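Local coordinates for aspartate aminotransferase, mitochondrial (Trypanosoma brucei brucei, PDB 4W5K), which probably transfers amino groups between L-aspartate and 2-oxoglutarate as a pyridoxal-phosphate-dependent homodimeric enzyme, at residues 242-254 and 286-298. The protein carries 1 engineered substitution. Sequence-based numbering, arbitrary orientation.
Engineered in segment 242-254: Ala245 (natural residue Lys). With PLP (pyridoxal-5'-phosphate), chain C.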
loop_
_atom_site.group_PDB
_atom_site.type_symbol
_atom_site.label_atom_id
_atom_site.label_comp_id
_atom_site.label_asym_id
_atom_site.label_seq_id
_atom_site.Cartn_x
_atom_site.Cartn_y
_atom_site.Cartn_z
ATOM N N SER A 242 9.147 -10.685 2.306
ATOM C CA SER A 242 7.694 -10.874 2.209
ATOM C C SER A 242 7.136 -11.782 3.298
ATOM O O SER A 242 7.708 -12.837 3.597
ATOM C CB SER A 242 7.329 -11.462 0.834
ATOM O OG SER A 242 5.946 -11.785 0.776
ATOM N N PHE A 243 5.993 -11.387 3.865
ATOM C CA PHE A 243 5.273 -12.242 4.793
ATOM C C PHE A 243 4.035 -12.856 4.176
ATOM O O PHE A 243 3.229 -13.496 4.875
ATOM C CB PHE A 243 4.945 -11.440 6.066
ATOM C CG PHE A 243 6.176 -11.045 6.813
ATOM C CD1 PHE A 243 6.989 -12.018 7.380
ATOM C CD2 PHE A 243 6.591 -9.726 6.866
ATOM C CE1 PHE A 243 8.170 -11.666 8.037
ATOM C CE2 PHE A 243 7.762 -9.367 7.539
ATOM C CZ PHE A 243 8.549 -10.333 8.122
ATOM N N SER A 244 3.907 -12.727 2.860
ATOM C CA SER A 244 2.719 -13.224 2.170
ATOM C C SER A 244 2.603 -14.732 2.206
ATOM O O SER A 244 1.590 -15.271 2.647
ATOM C CB SER A 244 2.707 -12.736 0.716
ATOM O OG SER A 244 2.543 -11.319 0.670
ATOM N N ALA A 245 3.641 -15.432 1.745
ATOM C CA ALA A 245 3.530 -16.891 1.745
ATOM C C ALA A 245 3.771 -17.509 3.132
ATOM O O ALA A 245 3.061 -18.456 3.528
ATOM C CB ALA A 245 4.494 -17.479 0.721
ATOM N N ASN A 246 4.790 -17.047 3.856
ATOM C CA ASN A 246 5.157 -17.777 5.068
ATOM C C ASN A 246 4.201 -17.546 6.237
ATOM O O ASN A 246 4.172 -18.345 7.179
ATOM C CB ASN A 246 6.641 -17.520 5.485
ATOM C CG ASN A 246 6.971 -16.079 5.762
ATOM O OD1 ASN A 246 6.112 -15.212 5.760
ATOM N ND2 ASN A 246 8.262 -15.822 6.007
ATOM N N PHE A 247 3.376 -16.498 6.158
ATOM C CA PHE A 247 2.266 -16.367 7.126
ATOM C C PHE A 247 0.892 -16.513 6.482
ATOM O O PHE A 247 -0.142 -16.408 7.164
ATOM C CB PHE A 247 2.349 -15.022 7.848
ATOM C CG PHE A 247 3.399 -14.960 8.931
ATOM C CD1 PHE A 247 4.698 -14.534 8.632
ATOM C CD2 PHE A 247 3.070 -15.286 10.248
ATOM C CE1 PHE A 247 5.675 -14.453 9.626
ATOM C CE2 PHE A 247 4.030 -15.218 11.262
ATOM C CZ PHE A 247 5.345 -14.791 10.944
ATOM N N GLY A 248 0.863 -16.769 5.176
ATOM C CA GLY A 248 -0.401 -16.870 4.465
ATOM C C GLY A 248 -1.161 -15.529 4.447
ATOM O O GLY A 248 -2.391 -15.513 4.397
ATOM N N LEU A 249 -0.414 -14.433 4.490
ATOM C CA LEU A 249 -1.016 -13.086 4.626
ATOM C C LEU A 249 -1.112 -12.323 3.320
ATOM O O LEU A 249 -1.344 -11.099 3.346
ATOM C CB LEU A 249 -0.221 -12.234 5.626
ATOM C CG LEU A 249 -0.385 -12.596 7.102
ATOM C CD1 LEU A 249 0.661 -11.855 7.924
ATOM C CD2 LEU A 249 -1.796 -12.279 7.603
ATOM N N TYR A 250 -0.972 -13.033 2.200
ATOM C CA TYR A 250 -0.958 -12.470 0.843
ATOM C C TYR A 250 -1.682 -11.130 0.658
ATOM O O TYR A 250 -1.042 -10.077 0.450
ATOM C CB TYR A 250 -1.563 -13.496 -0.131
ATOM C CG TYR A 250 -0.903 -14.868 -0.102
ATOM C CD1 TYR A 250 0.253 -15.118 -0.848
ATOM C CD2 TYR A 250 -1.458 -15.924 0.623
ATOM C CE1 TYR A 250 0.856 -16.377 -0.837
ATOM C CE2 TYR A 250 -0.858 -17.195 0.621
ATOM C CZ TYR A 250 0.292 -17.399 -0.101
ATOM O OH TYR A 250 0.880 -18.639 -0.112
ATOM N N GLY A 251 -3.006 -11.163 0.762
ATOM C CA GLY A 251 -3.799 -9.979 0.457
ATOM C C GLY A 251 -3.758 -8.884 1.503
ATOM O O GLY A 251 -4.279 -7.786 1.277
ATOM N N HIS A 252 -3.141 -9.141 2.647
ATOM C CA HIS A 252 -3.057 -8.077 3.646
ATOM C C HIS A 252 -1.836 -7.145 3.448
ATOM O O HIS A 252 -1.741 -6.096 4.107
ATOM C CB HIS A 252 -3.088 -8.693 5.043
ATOM C CG HIS A 252 -4.446 -9.187 5.434
ATOM N ND1 HIS A 252 -5.546 -8.356 5.492
ATOM C CD2 HIS A 252 -4.893 -10.423 5.773
ATOM C CE1 HIS A 252 -6.605 -9.052 5.873
ATOM N NE2 HIS A 252 -6.233 -10.313 6.050
ATOM N N ARG A 253 -0.963 -7.541 2.526
ATOM C CA ARG A 253 0.164 -6.749 2.011
ATOM C C ARG A 253 1.168 -6.391 3.095
ATOM O O ARG A 253 1.332 -5.209 3.452
ATOM C CB ARG A 253 -0.346 -5.471 1.329
ATOM C CG ARG A 253 -1.503 -5.673 0.331
ATOM C CD ARG A 253 -1.236 -6.841 -0.663
ATOM N NE ARG A 253 -0.087 -6.570 -1.536
ATOM C CZ ARG A 253 0.991 -7.344 -1.628
ATOM N NH1 ARG A 253 1.105 -8.457 -0.902
ATOM N NH2 ARG A 253 1.989 -6.995 -2.448
ATOM N N CYS A 254 1.873 -7.417 3.568
ATOM C CA CYS A 254 2.754 -7.284 4.706
ATOM C C CYS A 254 4.161 -7.714 4.315
ATOM O O CYS A 254 4.362 -8.856 3.884
ATOM C CB CYS A 254 2.249 -8.144 5.865
ATOM S SG CYS A 254 3.194 -8.000 7.370
ATOM N N PRO A 286 -0.503 -0.629 5.940
ATOM C CA PRO A 286 -1.681 -1.263 6.540
ATOM C C PRO A 286 -1.333 -2.043 7.800
ATOM O O PRO A 286 -0.346 -2.809 7.865
ATOM C CB PRO A 286 -2.202 -2.172 5.427
ATOM C CG PRO A 286 -1.002 -2.432 4.517
ATOM C CD PRO A 286 -0.174 -1.164 4.608
ATOM N N LEU A 287 -2.171 -1.840 8.804
ATOM C CA LEU A 287 -1.995 -2.409 10.136
ATOM C C LEU A 287 -2.052 -3.924 10.257
ATOM O O LEU A 287 -1.309 -4.495 11.065
ATOM C CB LEU A 287 -3.082 -1.870 11.061
ATOM C CG LEU A 287 -3.063 -0.373 11.369
ATOM C CD1 LEU A 287 -4.411 0.003 11.918
ATOM C CD2 LEU A 287 -1.951 -0.040 12.371
ATOM N N TYR A 288 -2.974 -4.563 9.531
ATOM C CA TYR A 288 -3.431 -5.919 9.904
ATOM C C TYR A 288 -2.300 -6.942 9.908
ATOM O O TYR A 288 -2.103 -7.667 10.892
ATOM C CB TYR A 288 -4.541 -6.383 8.960
ATOM C CG TYR A 288 -5.156 -7.715 9.346
ATOM C CD1 TYR A 288 -4.662 -8.895 8.825
ATOM C CD2 TYR A 288 -6.227 -7.780 10.218
ATOM C CE1 TYR A 288 -5.215 -10.105 9.151
ATOM C CE2 TYR A 288 -6.787 -8.987 10.554
ATOM C CZ TYR A 288 -6.267 -10.146 10.018
ATOM O OH TYR A 288 -6.796 -11.384 10.321
ATOM N N GLY A 289 -1.551 -6.978 8.804
ATOM C CA GLY A 289 -0.456 -7.937 8.678
ATOM C C GLY A 289 0.586 -7.726 9.766
ATOM O O GLY A 289 1.062 -8.683 10.379
ATOM N N ALA A 290 0.927 -6.466 10.014
ATOM C CA ALA A 290 1.940 -6.119 11.005
ATOM C C ALA A 290 1.522 -6.517 12.413
ATOM O O ALA A 290 2.342 -6.996 13.191
ATOM C CB ALA A 290 2.258 -4.600 10.937
ATOM N N TRP A 291 0.242 -6.342 12.738
ATOM C CA TRP A 291 -0.287 -6.794 14.010
ATOM C C TRP A 291 -0.083 -8.292 14.205
ATOM O O TRP A 291 0.382 -8.754 15.249
ATOM C CB TRP A 291 -1.783 -6.520 14.093
ATOM C CG TRP A 291 -2.182 -5.134 14.445
ATOM C CD1 TRP A 291 -1.433 -4.174 15.069
ATOM C CD2 TRP A 291 -3.470 -4.565 14.202
ATOM N NE1 TRP A 291 -2.209 -3.026 15.243
ATOM C CE2 TRP A 291 -3.456 -3.252 14.714
ATOM C CE3 TRP A 291 -4.640 -5.047 13.600
ATOM C CZ2 TRP A 291 -4.571 -2.401 14.630
ATOM C CZ3 TRP A 291 -5.748 -4.208 13.527
ATOM C CH2 TRP A 291 -5.702 -2.902 14.039
ATOM N N VAL A 292 -0.441 -9.032 13.167
ATOM C CA VAL A 292 -0.416 -10.497 13.200
ATOM C C VAL A 292 1.011 -11.023 13.347
ATOM O O VAL A 292 1.278 -11.879 14.196
ATOM C CB VAL A 292 -1.046 -11.087 11.930
ATOM C CG1 VAL A 292 -0.703 -12.604 11.803
ATOM C CG2 VAL A 292 -2.546 -10.876 11.943
ATOM N N VAL A 293 1.925 -10.484 12.536
ATOM C CA VAL A 293 3.302 -10.992 12.539
ATOM C C VAL A 293 3.967 -10.605 13.864
ATOM O O VAL A 293 4.626 -11.429 14.494
ATOM C CB VAL A 293 4.074 -10.481 11.326
ATOM C CG1 VAL A 293 5.573 -10.776 11.449
ATOM C CG2 VAL A 293 3.535 -11.155 10.053
ATOM N N SER A 294 3.738 -9.373 14.320
ATOM C CA SER A 294 4.345 -8.930 15.574
ATOM C C SER A 294 3.845 -9.759 16.770
ATOM O O SER A 294 4.626 -10.145 17.660
ATOM C CB SER A 294 4.079 -7.429 15.778
ATOM O OG SER A 294 4.578 -6.994 17.032
ATOM N N SER A 295 2.548 -10.052 16.769
ATOM C CA SER A 295 1.920 -10.835 17.818
ATOM C C SER A 295 2.492 -12.249 17.863
ATOM O O SER A 295 2.780 -12.786 18.930
ATOM C CB SER A 295 0.416 -10.886 17.593
ATOM O OG SER A 295 -0.207 -11.797 18.483
ATOM N N ILE A 296 2.648 -12.841 16.691
ATOM C CA ILE A 296 3.134 -14.213 16.637
ATOM C C ILE A 296 4.589 -14.279 17.064
ATOM O O ILE A 296 4.947 -15.109 17.888
ATOM C CB ILE A 296 2.963 -14.823 15.242
ATOM C CG1 ILE A 296 1.477 -15.089 14.971
ATOM C CG2 ILE A 296 3.765 -16.112 15.127
ATOM C CD1 ILE A 296 1.135 -15.415 13.500
ATOM N N LEU A 297 5.423 -13.383 16.545
ATOM C CA LEU A 297 6.864 -13.492 16.773
ATOM C C LEU A 297 7.258 -13.105 18.199
ATOM O O LEU A 297 8.301 -13.532 18.694
ATOM C CB LEU A 297 7.630 -12.645 15.762
ATOM C CG LEU A 297 7.574 -13.193 14.333
ATOM C CD1 LEU A 297 8.266 -12.224 13.362
ATOM C CD2 LEU A 297 8.156 -14.642 14.253
ATOM N N LYS A 298 6.414 -12.333 18.881
ATOM C CA LYS A 298 6.702 -12.012 20.288
ATOM C C LYS A 298 6.145 -13.032 21.291
ATOM O O LYS A 298 6.350 -12.900 22.499
ATOM C CB LYS A 298 6.175 -10.605 20.626
ATOM C CG LYS A 298 7.019 -9.512 19.960
ATOM C CD LYS A 298 6.460 -8.120 20.169
ATOM C CE LYS A 298 7.546 -7.177 20.693
ATOM N NZ LYS A 298 8.708 -7.022 19.753
HETATM N N1 PLP C . 9.268 -11.627 -5.167
HETATM C C2 PLP C . 9.045 -12.945 -5.489
HETATM C C2A PLP C . 10.207 -13.768 -5.942
HETATM C C3 PLP C . 7.766 -13.494 -5.391
HETATM O O3 PLP C . 7.518 -14.797 -5.724
HETATM C C4 PLP C . 6.709 -12.703 -4.960
HETATM C C4A PLP C . 5.402 -13.376 -4.646
HETATM O O4A PLP C . 4.666 -13.708 -5.580
HETATM C C5 PLP C . 6.934 -11.367 -4.632
HETATM C C6 PLP C . 8.223 -10.839 -4.722
HETATM C C5A PLP C . 5.788 -10.471 -4.184
HETATM O O4P PLP C . 5.428 -10.747 -2.860
HETATM P P PLP C . 4.375 -9.890 -2.097
HETATM O O1P PLP C . 3.001 -10.464 -2.272
HETATM O O2P PLP C . 4.419 -8.465 -2.592
HETATM O O3P PLP C . 4.803 -9.967 -0.650
HETATM O O HOH W 1 -8.137 -11.773 7.680
HETATM O O HOH W 2 -0.397 -5.450 6.657
#
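Phe247, Leu249 and Val293 form the apolar centre where the cofactor loop of a class-I (fold type I) aminotransferase, residues 242-254, packs on helix 287-297. Val293 CG2 makes a CH-pi contact, 3.8 Å from the centroid of the Phe247 ring and almost on its normal, while Ile296 CD1 lies 3.7 Å from Phe247 CE2 near the ring edge. Val293 CG2 also meets Leu249 CD1 at 3.6 Å: CG1 stands anti to the backbone N (chi1 169°), which turns CG2 toward both Phe247 and Leu249. Lacking a side chain, Gly289 lets the backbones close to 5.1 Å between its CA and Cys254 CA; Cys254 SG rests 3.6 Å from Gly289 C. Within one chain the His252 and Tyr288 rings lie obliquely, planes at 31°, Tyr288 CD1 over the imidazole centre; Trp291 and Tyr288 of the second subunit meet them respectively. One water joins His252 NE2 to Tyr288 OH; another donates to His252 O and Pro286 O. Farther out, Trp306 stacks on Phe247. The loop's other side holds the PLP phosphate through Ser242, Ser244 and Arg253. Tyr250 O steadies the guanidinium by accepting from Arg253 NH1, and Arg253 NH2 reaches PLP O2P at 2.8 Å, nearly straight at 173°.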